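Local coordinates for putative methyl-accepting chemotaxis protein (Salmonella enterica subsp. enterica serovar Typhimurium str. LT2, PDB 6DB1), which probably senses chemical signals through an N-terminal ligand-binding domain and passes them to the chemotaxis machinery, as expected of a methyl-accepting chemotaxis protein, at residues M21-Q26 and R64-E69; Q58-M63 and K96-Q101; L87-A92 and G129-R134. All blocks are in the same frame, centred on the assembly; numbering follows the deposited sequence. Where two conformers were deposited one is given.

Interaction 1 (M21-Q26 and R64-E69)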
loop_
_atom_site.group_PDB
_atom_site.type_symbol
_atom_site.label_atom_id
_atom_site.label_comp_id
_atom_site.label_asym_id
_atom_site.label_seq_id
_atom_site.Cartn_x
_atom_site.Cartn_y
_atom_site.Cartn_z
HETATM N N MSE A 21 3.418 -3.519 -10.121
HETATM C CA MSE A 21 3.560 -3.566 -8.654
HETATM C C MSE A 21 3.368 -2.177 -8.067
HETATM O O MSE A 21 2.782 -2.024 -7.014
HETATM C CB MSE A 21 4.915 -4.197 -8.266
HETATM C CG MSE A 21 5.177 -4.182 -6.751
HETATM SE SE MSE A 21 6.948 -4.963 -6.333
HETATM C CE MSE A 21 7.090 -6.021 -7.991
ATOM N N THR A 22 3.842 -1.156 -8.779
ATOM C CA THR A 22 3.722 0.232 -8.341
ATOM C C THR A 22 2.267 0.705 -8.437
ATOM O O THR A 22 1.787 1.350 -7.527
ATOM C CB THR A 22 4.647 1.148 -9.153
ATOM O OG1 THR A 22 5.990 0.808 -8.802
ATOM C CG2 THR A 22 4.398 2.619 -8.889
ATOM N N VAL A 23 1.578 0.382 -9.536
ATOM C CA VAL A 23 0.176 0.779 -9.695
ATOM C C VAL A 23 -0.688 0.085 -8.629
ATOM O O VAL A 23 -1.619 0.695 -8.083
ATOM C CB VAL A 23 -0.320 0.499 -11.124
ATOM C CG1 VAL A 23 -1.832 0.614 -11.252
ATOM C CG2 VAL A 23 0.372 1.416 -12.114
ATOM N N LEU A 24 -0.392 -1.174 -8.335
ATOM C CA LEU A 24 -1.128 -1.918 -7.314
ATOM C C LEU A 24 -0.900 -1.277 -5.933
ATOM O O LEU A 24 -1.837 -1.130 -5.153
ATOM C CB LEU A 24 -0.683 -3.388 -7.350
ATOM C CG LEU A 24 -1.310 -4.317 -6.305
ATOM C CD1 LEU A 24 -2.830 -4.345 -6.408
ATOM C CD2 LEU A 24 -0.743 -5.731 -6.431
ATOM N N SER A 25 0.335 -0.908 -5.607
ATOM C CA SER A 25 0.619 -0.265 -4.304
ATOM C C SER A 25 -0.079 1.091 -4.195
ATOM O O SER A 25 -0.580 1.457 -3.147
ATOM C CB SER A 25 2.088 -0.098 -4.085
ATOM O OG SER A 25 2.699 -1.349 -3.880
ATOM N N GLN A 26 -0.073 1.830 -5.291
ATOM C CA GLN A 26 -0.714 3.116 -5.332
ATOM C C GLN A 26 -2.219 2.927 -5.125
ATOM O O GLN A 26 -2.841 3.722 -4.419
ATOM C CB GLN A 26 -0.402 3.826 -6.646
ATOM C CG GLN A 26 1.019 4.359 -6.728
ATOM C CD GLN A 26 1.390 4.797 -8.127
ATOM O OE1 GLN A 26 0.807 4.363 -9.126
ATOM N NE2 GLN A 26 2.403 5.641 -8.213
ATOM N N ARG A 64 -10.035 4.580 -8.615
ATOM C CA ARG A 64 -10.677 4.222 -9.875
ATOM C C ARG A 64 -9.666 4.394 -11.019
ATOM O O ARG A 64 -9.588 3.539 -11.911
ATOM C CB ARG A 64 -11.909 5.103 -10.103
ATOM C CG ARG A 64 -12.737 4.709 -11.315
ATOM C CD ARG A 64 -13.800 5.741 -11.644
ATOM N NE ARG A 64 -14.697 6.054 -10.541
ATOM C CZ ARG A 64 -15.745 5.313 -10.156
ATOM N NH1 ARG A 64 -15.975 4.132 -10.705
ATOM N NH2 ARG A 64 -16.574 5.769 -9.232
ATOM N N GLN A 65 -8.907 5.497 -11.003
ATOM C CA GLN A 65 -7.888 5.741 -12.031
ATOM C C GLN A 65 -6.795 4.665 -11.958
ATOM O O GLN A 65 -6.282 4.247 -12.992
ATOM C CB GLN A 65 -7.257 7.130 -11.895
ATOM C CG GLN A 65 -6.097 7.373 -12.859
ATOM C CD GLN A 65 -6.496 7.237 -14.311
ATOM O OE1 GLN A 65 -7.622 7.545 -14.701
ATOM N NE2 GLN A 65 -5.560 6.793 -15.134
ATOM N N LYS A 66 -6.407 4.240 -10.758
ATOM C CA LYS A 66 -5.366 3.223 -10.642
ATOM C C LYS A 66 -5.882 1.863 -11.124
ATOM O O LYS A 66 -5.130 1.135 -11.696
ATOM C CB LYS A 66 -4.779 3.205 -9.233
ATOM C CG LYS A 66 -3.935 4.431 -8.929
ATOM C CD LYS A 66 -2.816 4.628 -9.930
ATOM C CE LYS A 66 -1.999 5.873 -9.679
ATOM N NZ LYS A 66 -0.997 6.047 -10.749
ATOM N N LEU A 67 -7.152 1.546 -10.927
ATOM C CA LEU A 67 -7.696 0.302 -11.458
ATOM C C LEU A 67 -7.644 0.339 -12.991
ATOM O O LEU A 67 -7.298 -0.640 -13.624
ATOM C CB LEU A 67 -9.138 0.108 -10.979
ATOM C CG LEU A 67 -9.877 -1.088 -11.582
ATOM C CD1 LEU A 67 -9.211 -2.401 -11.204
ATOM C CD2 LEU A 67 -11.344 -1.088 -11.158
ATOM N N GLU A 68 -8.014 1.467 -13.589
ATOM C CA GLU A 68 -8.001 1.558 -15.042
ATOM C C GLU A 68 -6.574 1.353 -15.558
ATOM O O GLU A 68 -6.365 0.654 -16.529
ATOM C CB GLU A 68 -8.560 2.903 -15.510
ATOM C CG GLU A 68 -10.068 3.004 -15.399
ATOM C CD GLU A 68 -10.825 1.826 -15.977
ATOM O OE1 GLU A 68 -11.235 0.953 -15.193
ATOM O OE2 GLU A 68 -10.987 1.777 -17.210
ATOM N N GLU A 69 -5.602 1.939 -14.879
ATOM C CA GLU A 69 -4.200 1.819 -15.261
ATOM C C GLU A 69 -3.738 0.361 -15.075
ATOM O O GLU A 69 -2.953 -0.180 -15.899
ATOM C CB GLU A 69 -3.384 2.784 -14.404
ATOM C CG GLU A 69 -2.193 3.397 -15.089
ATOM C CD GLU A 69 -1.338 4.239 -14.151
ATOM O OE1 GLU A 69 -0.098 4.209 -14.320
ATOM O OE2 GLU A 69 -1.907 4.900 -13.234
#
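Gln26 and Lys66 reach for each other over the outer side of a helix pair, while Val23 fills the gap beneath them. The lysine sets CG beside the backbone N, turns about CB-CG (chi2 -56°) and then runs extended, which carries the amine across to the glutamine. Lys66 NZ donates to Gln26 OE1 at 3.0 Å, approaching from above the amide plane, 53° out of it, rather than along a lone pair. The same amine has a second acceptor on its own helix: Glu69 OE2, one turn later, takes NZ at 2.9 Å with its syn lone pair, forming a salt bridge. Two bonds thus fix the rotation of the lysine end, and its methylenes are held between neighbours: Lys66 CE lies 4.0 Å from Gln26 CB, and the side chain also touches Trp90.

Segments 21-26 and 64-69 run nearly antiparallel, at 159°, with axes 9.1 Å apart; they belong to helices 13-46 and 54-73 of the antiparallel four-helix bundle that forms this domain. The polar pairing lies toward its partly exposed side, and Val23 marks the step inward.

Its two methyl groups divide the work. CG1 stands opposite the valine's own N across the CA-CB bond, which sends it to the facing backbone, 3.4 Å from Lys66 O, and within 4.1 Å of Glu69 CB. CG2, left beside that N, turns instead to the end of the glutamate, 3.6 Å from Glu69 OE1, crossing the carboxylate end at a slant, while its other oxygen is taken by the lysine. Met70 and Leu73 of helix 54-73 pack on the same valine. Across the dimer interface, Glu133 of the second subunit packs against Gln26.

Interaction 2 (Q58-M63 and K96-Q101)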
loop_
_atom_site.group_PDB
_atom_site.type_symbol
_atom_site.label_atom_id
_atom_site.label_comp_id
_atom_site.label_asym_id
_atom_site.label_seq_id
_atom_site.Cartn_x
_atom_site.Cartn_y
_atom_site.Cartn_z
ATOM N N GLN A 58 -11.517 12.568 -3.939
ATOM C CA GLN A 58 -10.242 12.564 -4.647
ATOM C C GLN A 58 -9.613 11.169 -4.573
ATOM O O GLN A 58 -9.077 10.679 -5.553
ATOM C CB GLN A 58 -9.289 13.609 -4.062
ATOM C CG GLN A 58 -7.857 13.484 -4.563
ATOM C CD GLN A 58 -6.971 14.598 -4.064
ATOM O OE1 GLN A 58 -5.915 14.361 -3.481
ATOM N NE2 GLN A 58 -7.406 15.830 -4.268
ATOM N N SER A 59 -9.664 10.568 -3.392
ATOM C CA SER A 59 -9.085 9.257 -3.183
ATOM C C SER A 59 -9.870 8.202 -3.979
ATOM O O SER A 59 -9.268 7.385 -4.665
ATOM C CB SER A 59 -9.006 8.946 -1.706
ATOM O OG SER A 59 -8.130 9.863 -1.048
ATOM N N LEU A 60 -11.199 8.235 -3.896
ATOM C CA LEU A 60 -12.044 7.306 -4.632
ATOM C C LEU A 60 -11.709 7.418 -6.119
ATOM O O LEU A 60 -11.468 6.413 -6.787
ATOM C CB LEU A 60 -13.516 7.632 -4.358
ATOM C CG LEU A 60 -14.552 6.749 -5.055
ATOM C CD1 LEU A 60 -15.851 6.734 -4.280
ATOM C CD2 LEU A 60 -14.803 7.184 -6.491
ATOM N N GLU A 61 -11.634 8.651 -6.605
ATOM C CA GLU A 61 -11.314 8.886 -7.999
ATOM C C GLU A 61 -9.896 8.372 -8.317
ATOM O O GLU A 61 -9.682 7.820 -9.399
ATOM C CB GLU A 61 -11.479 10.361 -8.355
ATOM C CG GLU A 61 -12.426 10.573 -9.509
ATOM C CD GLU A 61 -12.009 9.857 -10.778
ATOM O OE1 GLU A 61 -12.901 9.517 -11.580
ATOM O OE2 GLU A 61 -10.790 9.648 -10.967
ATOM N N ASN A 62 -8.945 8.517 -7.390
ATOM C CA ASN A 62 -7.568 8.027 -7.622
ATOM C C ASN A 62 -7.554 6.486 -7.658
ATOM O O ASN A 62 -6.791 5.886 -8.425
ATOM C CB ASN A 62 -6.577 8.569 -6.588
ATOM C CG ASN A 62 -6.219 10.029 -6.778
ATOM O OD1 ASN A 62 -6.442 10.607 -7.843
ATOM N ND2 ASN A 62 -5.610 10.623 -5.761
HETATM N N MSE A 63 -8.392 5.858 -6.830
HETATM C CA MSE A 63 -8.496 4.399 -6.766
HETATM C C MSE A 63 -9.058 3.864 -8.068
HETATM O O MSE A 63 -8.620 2.830 -8.575
HETATM C CB MSE A 63 -9.400 4.081 -5.579
HETATM C CG MSE A 63 -9.270 2.655 -5.044
HETATM SE SE MSE A 63 -10.377 2.445 -3.421
HETATM C CE MSE A 63 -10.740 0.520 -3.639
ATOM N N LYS A 96 -18.586 -2.042 -4.940
ATOM C CA LYS A 96 -19.514 -2.566 -3.931
ATOM C C LYS A 96 -19.152 -2.085 -2.521
ATOM O O LYS A 96 -20.010 -2.121 -1.643
ATOM C CB LYS A 96 -19.512 -4.098 -3.947
ATOM C CG LYS A 96 -19.941 -4.751 -5.255
ATOM C CD LYS A 96 -19.846 -6.264 -5.207
ATOM C CE LYS A 96 -20.254 -6.936 -6.500
ATOM N NZ LYS A 96 -20.130 -8.412 -6.407
ATOM N N GLY A 97 -17.910 -1.663 -2.284
ATOM C CA GLY A 97 -17.538 -1.230 -0.950
ATOM C C GLY A 97 -17.412 0.281 -0.838
ATOM O O GLY A 97 -18.185 0.935 -0.138
ATOM N N VAL A 98 -16.469 0.819 -1.600
ATOM C CA VAL A 98 -16.085 2.218 -1.580
ATOM C C VAL A 98 -17.178 3.155 -2.102
ATOM O O VAL A 98 -17.482 4.160 -1.459
ATOM C CB VAL A 98 -14.793 2.407 -2.390
ATOM C CG1 VAL A 98 -14.528 3.865 -2.719
ATOM C CG2 VAL A 98 -13.607 1.782 -1.674
ATOM N N VAL A 99 -17.686 2.897 -3.293
ATOM C CA VAL A 99 -18.664 3.789 -3.880
ATOM C C VAL A 99 -19.916 3.864 -2.995
ATOM O O VAL A 99 -20.373 4.958 -2.683
ATOM C CB VAL A 99 -18.989 3.395 -5.333
ATOM C CG1 VAL A 99 -20.280 4.035 -5.815
ATOM C CG2 VAL A 99 -17.836 3.734 -6.264
ATOM N N PRO A 100 -20.476 2.726 -2.594
ATOM C CA PRO A 100 -21.645 2.896 -1.758
ATOM C C PRO A 100 -21.350 3.769 -0.531
ATOM O O PRO A 100 -22.092 4.729 -0.279
ATOM C CB PRO A 100 -22.040 1.469 -1.363
ATOM C CG PRO A 100 -21.645 0.676 -2.578
ATOM C CD PRO A 100 -20.344 1.319 -3.013
ATOM N N GLN A 101 -20.280 3.471 0.196
ATOM C CA GLN A 101 -19.947 4.255 1.387
ATOM C C GLN A 101 -20.024 5.754 1.082
ATOM O O GLN A 101 -20.608 6.508 1.846
ATOM C CB GLN A 101 -18.548 3.943 1.912
ATOM C CG GLN A 101 -18.421 2.573 2.559
ATOM C CD GLN A 101 -17.134 2.475 3.338
ATOM O OE1 GLN A 101 -16.480 3.482 3.593
ATOM N NE2 GLN A 101 -16.774 1.266 3.745
#
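Around Leu60 and Val98, whose CA atoms are 7.2 Å apart, helix segments 58-63 and 96-101 run antiparallel at 150°, with their axes separated by 10.9 Å. That wide spacing is bridged by branched and long apolar side chains. Leu60 carries CG anti to its own amide nitrogen (chi1 -180°), a conformation that projects the branch across the gap. Its CD1 meets Val98 CG1 at 3.5 Å, the two side chains sliding past one another in opposite directions. The same methyl also touches the next residue, 4.1 Å from Val99 CG2, and so bears on two consecutive valines.

Val98 uses its other methyl group for a different partner. CG2 touches both SE and CE of Met63, each at 3.7 Å, where the end of the extended selenomethionine chain crosses the valine. This applies to one of two deposited Met63 conformers, so the detail is less certain than the leucine contact. This apolar packing joins helices 54-73 and 80-105, neighbours in the four-helix bundle, and Phe34 of helix 13-46 adds to it by packing on Val98.

Helix 80-105 is irregular at this level. A wider pi-type turn spans residues 96-98, and Pro100, whose nitrogen carries no hydrogen, breaks the bonding to the preceding turn and goes with a kink. The next bond along, Gln101 N to Gly97 O, is weak at 3.3 Å. Gly97 O also receives a weak bond from His116 NE2 of helix 110-144, while Gln101 NE2 bonds to Thr121 OG1 on that helix.

Interaction 3 (L87-A92 and G129-R134); sequences LSNWQA and GASAER
Asn89 and Ser131 meet in the seam between helices 80-105 and 110-144, successive members of the four-helix bundle, where two short polar side chains face each other. The CA atoms of this pair stand 7.2 Å apart, the nearest approach between the two segments, and these two residues supply practically all of the small shared surface.

Asn89 leans across with CG beside its own backbone N (chi1 -70°), which brings the amide nitrogen toward the serine hydroxyl. Asn89 ND2 and Ser131 OG are 2.5 Å apart, unusually short, and the N-H points well off the line, with an angle of 127° at the hydrogen. The bond is weak, and its exact length is doubtful. Neither group depends on it alone. Ser131 OG lies in bonding geometry to both Glu85 OE2, the stronger partner, and Ala127 O one turn earlier, which presumably share its one hydrogen or take it in turn; Asn89 ND2 makes a further weak bond to that same carbonyl. Glu85 in turn forms a salt bridge with Arg134 NE, extending the network along the seam.

On its inner side the pair gives way to aromatic packing, with Trp90 set edge-to-face against Phe128. Further along segment 129-134, Glu133 faces the second subunit and forms a salt bridge with its Arg37. The contact joins the last two helices of an antiparallel four-helix bundle, consistent with the helical ligand-binding domains of chemoreceptors.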
loop_
_atom_site.group_PDB
_atom_site.type_symbol
_atom_site.label_atom_id
_atom_site.label_comp_id
_atom_site.label_asym_id
_atom_site.label_seq_id
_atom_site.Cartn_x
_atom_site.Cartn_y
_atom_site.Cartn_z
ATOM N N LEU A 87 -7.686 -7.751 -10.477
ATOM C CA LEU A 87 -8.588 -6.779 -11.107
ATOM C C LEU A 87 -10.036 -6.986 -10.640
ATOM O O LEU A 87 -10.749 -6.009 -10.416
ATOM C CB LEU A 87 -8.483 -6.908 -12.628
ATOM C CG LEU A 87 -7.106 -6.626 -13.223
ATOM C CD1 LEU A 87 -7.080 -6.912 -14.718
ATOM C CD2 LEU A 87 -6.682 -5.203 -12.943
ATOM N N SER A 88 -10.480 -8.229 -10.493
ATOM C CA SER A 88 -11.869 -8.462 -10.079
ATOM C C SER A 88 -12.093 -8.061 -8.622
ATOM O O SER A 88 -13.114 -7.487 -8.310
ATOM C CB SER A 88 -12.270 -9.884 -10.300
ATOM O OG SER A 88 -12.367 -10.139 -11.682
ATOM N N ASN A 89 -11.152 -8.367 -7.744
ATOM C CA ASN A 89 -11.299 -8.013 -6.321
ATOM C C ASN A 89 -11.134 -6.498 -6.147
ATOM O O ASN A 89 -11.808 -5.883 -5.303
ATOM C CB ASN A 89 -10.358 -8.842 -5.441
ATOM C CG ASN A 89 -10.777 -10.294 -5.384
ATOM O OD1 ASN A 89 -11.880 -10.636 -5.800
ATOM N ND2 ASN A 89 -9.927 -11.147 -4.836
ATOM N N TRP A 90 -10.264 -5.888 -6.947
ATOM C CA TRP A 90 -10.068 -4.442 -6.887
ATOM C C TRP A 90 -11.377 -3.769 -7.306
ATOM O O TRP A 90 -11.885 -2.886 -6.623
ATOM C CB TRP A 90 -8.937 -4.026 -7.830
ATOM C CG TRP A 90 -8.407 -2.630 -7.688
ATOM C CD1 TRP A 90 -9.071 -1.504 -7.310
ATOM C CD2 TRP A 90 -7.105 -2.193 -8.114
ATOM N NE1 TRP A 90 -8.240 -0.419 -7.378
ATOM C CE2 TRP A 90 -7.027 -0.814 -7.875
ATOM C CE3 TRP A 90 -5.979 -2.853 -8.602
ATOM C CZ2 TRP A 90 -5.883 -0.075 -8.151
ATOM C CZ3 TRP A 90 -4.839 -2.131 -8.866
ATOM C CH2 TRP A 90 -4.806 -0.751 -8.666
ATOM N N GLN A 91 -11.905 -4.210 -8.453
ATOM C CA GLN A 91 -13.148 -3.624 -9.011
ATOM C C GLN A 91 -14.327 -3.840 -8.048
ATOM O O GLN A 91 -15.172 -2.960 -7.904
ATOM C CB GLN A 91 -13.438 -4.174 -10.412
ATOM C CG GLN A 91 -14.741 -3.642 -11.004
ATOM C CD GLN A 91 -14.843 -3.851 -12.493
ATOM O OE1 GLN A 91 -13.851 -3.796 -13.217
ATOM N NE2 GLN A 91 -16.061 -4.029 -12.978
ATOM N N ALA A 92 -14.385 -4.994 -7.389
ATOM C CA ALA A 92 -15.470 -5.255 -6.449
ATOM C C ALA A 92 -15.351 -4.307 -5.242
ATOM O O ALA A 92 -16.331 -3.700 -4.823
ATOM C CB ALA A 92 -15.443 -6.706 -6.024
ATOM N N GLY A 129 -6.864 -7.794 -0.497
ATOM C CA GLY A 129 -5.570 -8.019 0.143
ATOM C C GLY A 129 -5.011 -9.393 -0.184
ATOM O O GLY A 129 -3.791 -9.546 -0.332
ATOM N N ALA A 130 -5.884 -10.395 -0.322
ATOM C CA ALA A 130 -5.402 -11.769 -0.589
ATOM C C ALA A 130 -4.878 -11.850 -2.021
ATOM O O ALA A 130 -3.854 -12.491 -2.300
ATOM C CB ALA A 130 -6.488 -12.784 -0.335
ATOM N N SER A 131 -5.585 -11.192 -2.931
ATOM C CA SER A 131 -5.144 -11.168 -4.319
ATOM C C SER A 131 -3.841 -10.365 -4.422
ATOM O O SER A 131 -2.931 -10.755 -5.123
ATOM C CB SER A 131 -6.221 -10.594 -5.228
ATOM O OG SER A 131 -7.419 -11.337 -5.109
ATOM N N ALA A 132 -3.759 -9.232 -3.733
ATOM C CA ALA A 132 -2.547 -8.431 -3.815
ATOM C C ALA A 132 -1.355 -9.255 -3.313
ATOM O O ALA A 132 -0.270 -9.133 -3.859
ATOM C CB ALA A 132 -2.696 -7.136 -3.046
ATOM N N GLU A 133 -1.572 -10.089 -2.291
ATOM C CA GLU A 133 -0.511 -10.963 -1.762
ATOM C C GLU A 133 -0.094 -11.979 -2.825
ATOM O O GLU A 133 1.084 -12.248 -3.020
ATOM C CB GLU A 133 -0.984 -11.735 -0.526
ATOM C CG GLU A 133 -1.256 -10.861 0.687
ATOM C CD GLU A 133 -0.257 -10.965 1.830
ATOM O OE1 GLU A 133 0.713 -11.727 1.697
ATOM O OE2 GLU A 133 -0.448 -10.253 2.842
ATOM N N ARG A 134 -1.074 -12.556 -3.486
ATOM C CA ARG A 134 -0.808 -13.549 -4.514
ATOM C C ARG A 134 0.023 -12.888 -5.621
ATOM O O ARG A 134 0.983 -13.460 -6.136
ATOM C CB ARG A 134 -2.140 -14.132 -4.996
ATOM C CG ARG A 134 -2.066 -15.598 -5.384
ATOM C CD ARG A 134 -3.409 -16.307 -5.469
ATOM N NE ARG A 134 -4.079 -16.207 -6.760
ATOM C CZ ARG A 134 -3.908 -17.064 -7.773
ATOM N NH1 ARG A 134 -3.052 -18.072 -7.669
ATOM N NH2 ARG A 134 -4.591 -16.902 -8.893
#

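Overall arrangement
All three contacts tie adjacent helices of one four-helix bundle. Interactions 1 and 2 share helix 54-73, which uses residues 64-69 against helix 13-46 in interaction 1 and residues 58-63 against helix 80-105 in interaction 2; interaction 3 joins helix 80-105 to helix 110-144. All are partly buried, yet their chemistry differs. Interaction 2 is wholly apolar, interaction 1 mixes a charged network with one buried valine, and interaction 3 is a small polar meeting. Trp90 links them, its ring packing against Lys66 and Leu67 of interaction 1 and approaching Met63 of interaction 2. Interactions 1 and 3 also border the second subunit, whereas the segments of interaction 2 touch no other chain of the assembly.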